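Local coordinates for protein similarities with probable monooxygenase (Photorhabdus luminescens, PDB 4HB9) that binds FAD and is probably a flavin-dependent monooxygenase of the aromatic-ring hydroxylase type, at residues Ile109-Thr112 against Glu113-Ile117; Ile212-Lys215 against Ser216-Leu220. One frame throughout, in Å; residues are numbered along the deposited sequence.

Interaction 1. Residues Ile109-Thr112 against Glu113-Ile117; sequences ISRT and ELKEI. With FAD (flavin-adenine dinucleotide), chain B; EDO (1,2-ethanediol), chain L.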
loop_
_atom_site.group_PDB
_atom_site.type_symbol
_atom_site.label_atom_id
_atom_site.label_comp_id
_atom_site.label_asym_id
_atom_site.label_seq_id
_atom_site.Cartn_x
_atom_site.Cartn_y
_atom_site.Cartn_z
ATOM N N ILE A 109 1.430 -6.392 10.351
ATOM C CA ILE A 109 2.761 -6.903 10.033
ATOM C C ILE A 109 3.623 -5.753 9.500
ATOM O O ILE A 109 3.094 -4.749 9.023
ATOM C CB ILE A 109 2.656 -8.077 9.029
ATOM C CG1 ILE A 109 4.009 -8.796 8.863
ATOM C CG2 ILE A 109 2.014 -7.587 7.737
ATOM C CD1 ILE A 109 3.948 -10.120 8.108
ATOM N N SER A 110 4.949 -5.860 9.604
ATOM C CA SER A 110 5.788 -4.835 9.015
ATOM C C SER A 110 5.790 -5.049 7.510
ATOM O O SER A 110 5.646 -6.177 7.039
ATOM C CB SER A 110 7.226 -4.874 9.550
ATOM O OG SER A 110 7.864 -6.084 9.192
ATOM N N ARG A 111 5.943 -3.966 6.762
ATOM C CA ARG A 111 6.146 -4.100 5.316
ATOM C C ARG A 111 7.366 -4.950 5.006
ATOM O O ARG A 111 7.316 -5.814 4.113
ATOM C CB ARG A 111 6.245 -2.759 4.613
ATOM C CG ARG A 111 6.445 -2.972 3.116
ATOM C CD ARG A 111 6.320 -1.729 2.271
ATOM N NE ARG A 111 6.478 -2.076 0.855
ATOM C CZ ARG A 111 5.502 -2.066 -0.062
ATOM N NH1 ARG A 111 4.275 -1.704 0.254
ATOM N NH2 ARG A 111 5.769 -2.443 -1.308
ATOM N N THR A 112 8.452 -4.761 5.750
ATOM C CA THR A 112 9.677 -5.536 5.476
ATOM C C THR A 112 9.452 -7.053 5.650
ATOM O O THR A 112 9.817 -7.829 4.780
ATOM C CB THR A 112 10.919 -5.054 6.251
ATOM O OG1 THR A 112 12.044 -5.882 5.906
ATOM C CG2 THR A 112 10.715 -5.130 7.755
ATOM N N GLU A 113 8.793 -7.478 6.725
ATOM C CA GLU A 113 8.508 -8.902 6.893
ATOM C C GLU A 113 7.577 -9.450 5.828
ATOM O O GLU A 113 7.770 -10.557 5.367
ATOM C CB GLU A 113 7.900 -9.207 8.269
ATOM C CG GLU A 113 8.860 -9.073 9.459
ATOM C CD GLU A 113 8.069 -8.970 10.769
ATOM O OE1 GLU A 113 7.288 -7.993 10.923
ATOM O OE2 GLU A 113 8.115 -9.932 11.571
ATOM N N LEU A 114 6.531 -8.701 5.504
ATOM C CA LEU A 114 5.581 -9.124 4.513
ATOM C C LEU A 114 6.290 -9.335 3.180
ATOM O O LEU A 114 6.069 -10.379 2.518
ATOM C CB LEU A 114 4.435 -8.137 4.379
ATOM C CG LEU A 114 3.347 -8.479 3.369
ATOM C CD1 LEU A 114 2.700 -9.811 3.673
ATOM C CD2 LEU A 114 2.318 -7.375 3.343
ATOM N N LYS A 115 7.167 -8.406 2.807
ATOM C CA LYS A 115 7.924 -8.560 1.533
ATOM C C LYS A 115 8.856 -9.778 1.534
ATOM O O LYS A 115 8.949 -10.501 0.543
ATOM C CB LYS A 115 8.714 -7.307 1.176
ATOM C CG LYS A 115 7.866 -6.151 0.647
ATOM C CD LYS A 115 7.005 -6.485 -0.578
ATOM C CE LYS A 115 7.783 -7.053 -1.779
ATOM N NZ LYS A 115 8.942 -6.192 -2.139
ATOM N N GLU A 116 9.558 -10.005 2.636
ATOM C CA GLU A 116 10.426 -11.183 2.748
ATOM C C GLU A 116 9.632 -12.476 2.597
ATOM O O GLU A 116 10.086 -13.409 1.921
ATOM C CB GLU A 116 11.212 -11.185 4.076
ATOM C CG GLU A 116 12.231 -10.058 4.174
ATOM C CD GLU A 116 13.206 -10.021 3.001
ATOM O OE1 GLU A 116 14.081 -10.891 2.930
ATOM O OE2 GLU A 116 13.103 -9.105 2.162
ATOM N N ILE A 117 8.434 -12.518 3.196
ATOM C CA ILE A 117 7.547 -13.655 3.076
ATOM C C ILE A 117 7.007 -13.838 1.658
ATOM O O ILE A 117 6.972 -14.950 1.139
ATOM C CB ILE A 117 6.405 -13.552 4.093
ATOM C CG1 ILE A 117 6.990 -13.745 5.495
ATOM C CG2 ILE A 117 5.308 -14.555 3.805
ATOM C CD1 ILE A 117 6.042 -13.306 6.588
HETATM P PA FAD B . 4.168 -1.728 -4.744
HETATM O O1A FAD B . 4.022 -2.666 -3.576
HETATM O O2A FAD B . 4.570 -0.295 -4.652
HETATM O O5B FAD B . 5.107 -2.441 -5.828
HETATM C C5B FAD B . 5.465 -1.817 -7.046
HETATM C C4B FAD B . 6.740 -2.511 -7.484
HETATM O O4B FAD B . 7.013 -2.152 -8.851
HETATM C C3B FAD B . 7.971 -2.124 -6.642
HETATM O O3B FAD B . 8.738 -3.272 -6.275
HETATM C C2B FAD B . 8.728 -1.211 -7.585
HETATM O O2B FAD B . 10.130 -1.165 -7.391
HETATM C C1B FAD B . 8.384 -1.836 -8.944
HETATM N N9A FAD B . 8.536 -0.964 -10.110
HETATM C C8A FAD B . 8.100 0.316 -10.253
HETATM N N7A FAD B . 8.358 0.783 -11.508
HETATM C C5A FAD B . 8.977 -0.224 -12.163
HETATM C C6A FAD B . 9.528 -0.377 -13.523
HETATM N N6A FAD B . 9.447 0.690 -14.351
HETATM N N1A FAD B . 10.109 -1.549 -13.851
HETATM C C2A FAD B . 10.150 -2.584 -12.982
HETATM N N3A FAD B . 9.667 -2.525 -11.725
HETATM C C4A FAD B . 9.072 -1.373 -11.269
HETATM N N1 FAD B . -2.025 -0.722 2.552
HETATM C C2 FAD B . -2.889 -1.463 3.282
HETATM O O2 FAD B . -3.742 -2.234 2.720
HETATM N N3 FAD B . -2.855 -1.409 4.627
HETATM C C4 FAD B . -2.047 -0.615 5.337
HETATM O O4 FAD B . -2.091 -0.621 6.596
HETATM C C4X FAD B . -1.112 0.252 4.614
HETATM N N5 FAD B . -0.240 1.083 5.254
HETATM C C5X FAD B . 0.594 1.866 4.533
HETATM C C6 FAD B . 1.471 2.736 5.170
HETATM C C7 FAD B . 2.348 3.548 4.447
HETATM C C7M FAD B . 3.305 4.497 5.143
HETATM C C8 FAD B . 2.339 3.494 2.975
HETATM C C8M FAD B . 3.285 4.352 2.163
HETATM C C9 FAD B . 1.464 2.625 2.331
HETATM C C9A FAD B . 0.588 1.803 3.040
HETATM N N10 FAD B . -0.300 0.926 2.379
HETATM C C10 FAD B . -1.167 0.144 3.134
HETATM C "C1'" FAD B . -0.391 0.852 0.906
HETATM C "C2'" FAD B . 0.448 -0.274 0.307
HETATM O "O2'" FAD B . 1.775 -0.243 0.806
HETATM C "C3'" FAD B . 0.473 -0.118 -1.211
HETATM O "O3'" FAD B . -0.843 0.203 -1.659
HETATM C "C4'" FAD B . 0.919 -1.413 -1.875
HETATM O "O4'" FAD B . 2.329 -1.485 -1.775
HETATM C "C5'" FAD B . 0.530 -1.480 -3.336
HETATM O "O5'" FAD B . 0.997 -2.717 -3.835
HETATM P P FAD B . 1.536 -2.752 -5.351
HETATM O O1P FAD B . 2.043 -4.164 -5.529
HETATM O O2P FAD B . 0.470 -2.198 -6.259
HETATM O O3P FAD B . 2.744 -1.705 -5.485
HETATM C C1 EDO L . 12.014 -4.979 -3.641
HETATM O O1 EDO L . 11.335 -5.882 -4.517
HETATM C C2 EDO L . 12.018 -3.618 -4.303
HETATM O O2 EDO L . 10.689 -3.082 -4.358
HETATM O O HOH W 1 12.319 -5.928 3.099
#

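Interaction 2. Residues Ile212-Lys215 against Ser216-Leu220; sequences IVPK and SPDWL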
loop_
_atom_site.group_PDB
_atom_site.type_symbol
_atom_site.label_atom_id
_atom_site.label_comp_id
_atom_site.label_asym_id
_atom_site.label_seq_id
_atom_site.Cartn_x
_atom_site.Cartn_y
_atom_site.Cartn_z
ATOM N N ILE A 212 -8.659 12.077 16.776
ATOM C CA ILE A 212 -8.794 13.318 17.474
ATOM C C ILE A 212 -9.488 14.268 16.544
ATOM O O ILE A 212 -8.985 14.554 15.443
ATOM C CB ILE A 212 -7.442 13.912 17.873
ATOM C CG1 ILE A 212 -6.590 12.887 18.634
ATOM C CG2 ILE A 212 -7.635 15.203 18.643
ATOM C CD1 ILE A 212 -7.244 12.187 19.798
ATOM N N VAL A 213 -10.642 14.756 16.991
ATOM C CA VAL A 213 -11.475 15.644 16.189
ATOM C C VAL A 213 -11.517 17.021 16.818
ATOM O O VAL A 213 -12.295 17.250 17.752
ATOM C CB VAL A 213 -12.916 15.122 16.049
ATOM C CG1 VAL A 213 -13.675 15.963 15.024
ATOM C CG2 VAL A 213 -12.920 13.670 15.618
ATOM N N PRO A 214 -10.691 17.949 16.323
ATOM C CA PRO A 214 -10.662 19.289 16.905
ATOM C C PRO A 214 -11.722 20.224 16.335
ATOM O O PRO A 214 -12.495 19.830 15.458
ATOM C CB PRO A 214 -9.274 19.780 16.524
ATOM C CG PRO A 214 -9.061 19.157 15.183
ATOM C CD PRO A 214 -9.728 17.821 15.222
ATOM N N LYS A 215 -11.715 21.473 16.798
ATOM C CA LYS A 215 -12.603 22.500 16.236
ATOM C C LYS A 215 -12.043 23.046 14.947
ATOM O O LYS A 215 -12.772 23.577 14.128
ATOM C CB LYS A 215 -12.800 23.678 17.207
ATOM C CG LYS A 215 -13.339 23.295 18.573
ATOM C CD LYS A 215 -12.917 24.334 19.617
ATOM C CE LYS A 215 -13.105 23.828 21.040
ATOM N NZ LYS A 215 -14.537 23.917 21.435
ATOM N N SER A 216 -10.729 22.974 14.794
ATOM C CA SER A 216 -10.095 23.389 13.567
ATOM C C SER A 216 -10.376 22.384 12.442
ATOM O O SER A 216 -10.758 21.264 12.699
ATOM C CB SER A 216 -8.610 23.512 13.789
ATOM O OG SER A 216 -8.139 22.415 14.561
ATOM N N PRO A 217 -10.199 22.805 11.179
ATOM C CA PRO A 217 -10.538 21.934 10.061
ATOM C C PRO A 217 -9.417 20.927 9.748
ATOM O O PRO A 217 -8.842 20.929 8.668
ATOM C CB PRO A 217 -10.734 22.919 8.918
ATOM C CG PRO A 217 -9.803 24.048 9.227
ATOM C CD PRO A 217 -9.856 24.170 10.730
ATOM N N ASP A 218 -9.115 20.084 10.708
ATOM C CA ASP A 218 -8.030 19.121 10.558
ATOM C C ASP A 218 -8.273 17.966 11.494
ATOM O O ASP A 218 -9.330 17.889 12.141
ATOM C CB ASP A 218 -6.656 19.818 10.742
ATOM C CG ASP A 218 -6.562 20.669 12.014
ATOM O OD1 ASP A 218 -7.386 20.566 12.926
ATOM O OD2 ASP A 218 -5.599 21.451 12.085
ATOM N N TRP A 219 -7.353 17.011 11.539
ATOM C CA TRP A 219 -7.651 15.742 12.181
ATOM C C TRP A 219 -6.357 15.075 12.607
ATOM O O TRP A 219 -5.350 15.257 11.938
ATOM C CB TRP A 219 -8.348 14.860 11.148
ATOM C CG TRP A 219 -9.029 13.638 11.637
ATOM C CD1 TRP A 219 -8.459 12.436 11.937
ATOM C CD2 TRP A 219 -10.431 13.469 11.794
ATOM N NE1 TRP A 219 -9.424 11.536 12.309
ATOM C CE2 TRP A 219 -10.649 12.148 12.217
ATOM C CE3 TRP A 219 -11.530 14.311 11.615
ATOM C CZ2 TRP A 219 -11.923 11.648 12.463
ATOM C CZ3 TRP A 219 -12.789 13.809 11.846
ATOM C CH2 TRP A 219 -12.982 12.501 12.265
ATOM N N LEU A 220 -6.403 14.261 13.650
ATOM C CA LEU A 220 -5.237 13.423 14.034
ATOM C C LEU A 220 -5.686 11.997 14.267
ATOM O O LEU A 220 -6.579 11.721 15.103
ATOM C CB LEU A 220 -4.518 13.944 15.262
ATOM C CG LEU A 220 -3.184 13.256 15.591
ATOM C CD1 LEU A 220 -2.054 13.700 14.650
ATOM C CD2 LEU A 220 -2.771 13.598 17.010
#

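Interaction 1. Residues Ile109-Thr112 against Glu113-Ile117
A capping box opens the helix 111-119 where it leaves strand 106-110: Ser110, the N-cap residue, and Glu113 trade side-chain and backbone bonds. Ser110 OG accepts from Glu113 N at 3.0 Å and donates to Glu113 OE1 at 2.6 Å, meeting the oxygen on its anti lone pair. The reciprocal bond, Ser110 N to Glu113 OE1, is weak at 3.4 Å. With chi1 at 64°, OG sits between the backbone N and carbonyl carbon of Ser110, within reach of both Glu113 groups at once. Leu114 N, Lys115 N and Glu116 N then donate to Ser110 O, Arg111 O and Thr112 O, the regular i to i+4 bonds of the first turn.

Immediately past the cap comes the flavin site. Arg111, an FAD-binding residue, runs extended from CG to NE after leaving anti to its backbone N (chi1 -180°), which carries the guanidinium out to the cofactor. Arg111 NH1 gives a nearly straight bond to FAD O4' (2.8 Å), while Arg111 NH2 reaches FAD O1A at 2.9 Å in the plane of the group; one flat head thus grips both the ribityl chain and a phosphate. Lys115, one turn on, lays its CG 4.3 Å from Arg111 CG, then curls through three bends so that NZ bonds to Ala9 O. From the end of the strand, Ile109 reaches back along the helix: Ile109 CD1 lies 4.1 Å from Ile117 CD1, and Ile109 CG2 packs on Leu114 CB at 4.2 Å. Phe67 of helix 61-70 packs against both Ile109 and Leu114.

Interaction 2. Residues Ile212-Lys215 against Ser216-Leu220
Val213 and Trp219 lie side by side across a beta-hairpin joining antiparallel strands 210-212 and 218-228 of the mixed sheet, closed by the hydrogen-bonded pair Ile212-Leu220. Ile212 N donates to Leu220 O at 2.7 Å and Leu220 N returns a bond to Ile212 O at 3.2 Å, both in the carbonyl planes. Beside these bonds the two side chains point the same way, with CB to CB 3.9 Å between Ile212 and Leu220, and Leu282 of helix 280-287 touches both.

Trp219 is the side chain to follow. From CB, its CG stands anti to the backbone N (chi1 -166°), bringing the indole alongside the first arm of the hairpin. CG, CD1 and CD2 all pass beneath Ile212 O, which sits over the ring face, offset toward the rim. NE1 has a weak hydrogen bond to Ser211 OG. At the far end of the six-membered ring, CZ2, CZ3 and CH2 meet Val213 CG2, a CH-pi contact 3.8 Å from the centroid and 23° off the ring normal; Val213 CG1 also reaches CZ3. The carbonyl oxygen and the methyl therefore share one face of the indole, and His387 meets the ring edge-to-face.

Nearer the turn, Pro217 is the centre of an inverse gamma turn, with a weak bond from Asp218 N to Ser216 O. The Pro214 ring packs against Ser216 OG and Asp218: Pro214 CD lies 3.1 Å from Asp218 O, and Pro214 CG the same distance from Asp218 OD1. Asp218 OD2 bonds to Tyr248 OH, whereas Asp218 OD1 accepts from Ser216 OG at 2.6 Å, on its syn side and 24° out of the carboxylate plane.

Starting from the N terminus, the chain first forms the Rossmann-type strand-turn-helix and helix 61-70, then reaches interaction 1, which joins strand 106-110 of the three-stranded antiparallel sheet to the helix that follows it, next to FAD. Almost a hundred residues later, interaction 2 closes the connection between strands 210-212 and 218-228 in the seven-stranded mixed sheet. The two are in series, neither nested nor crossed, and each is local. The centres of interactions 1 and 2 are about 32 Å apart, and the nearest atoms of interactions 1 and 2 about 20 Å apart. Strand 240-251 adjoins both: Ile240 meets the first residues of helix 111-119, while Trp246 and Tyr248 pack on Leu220 of interaction 2.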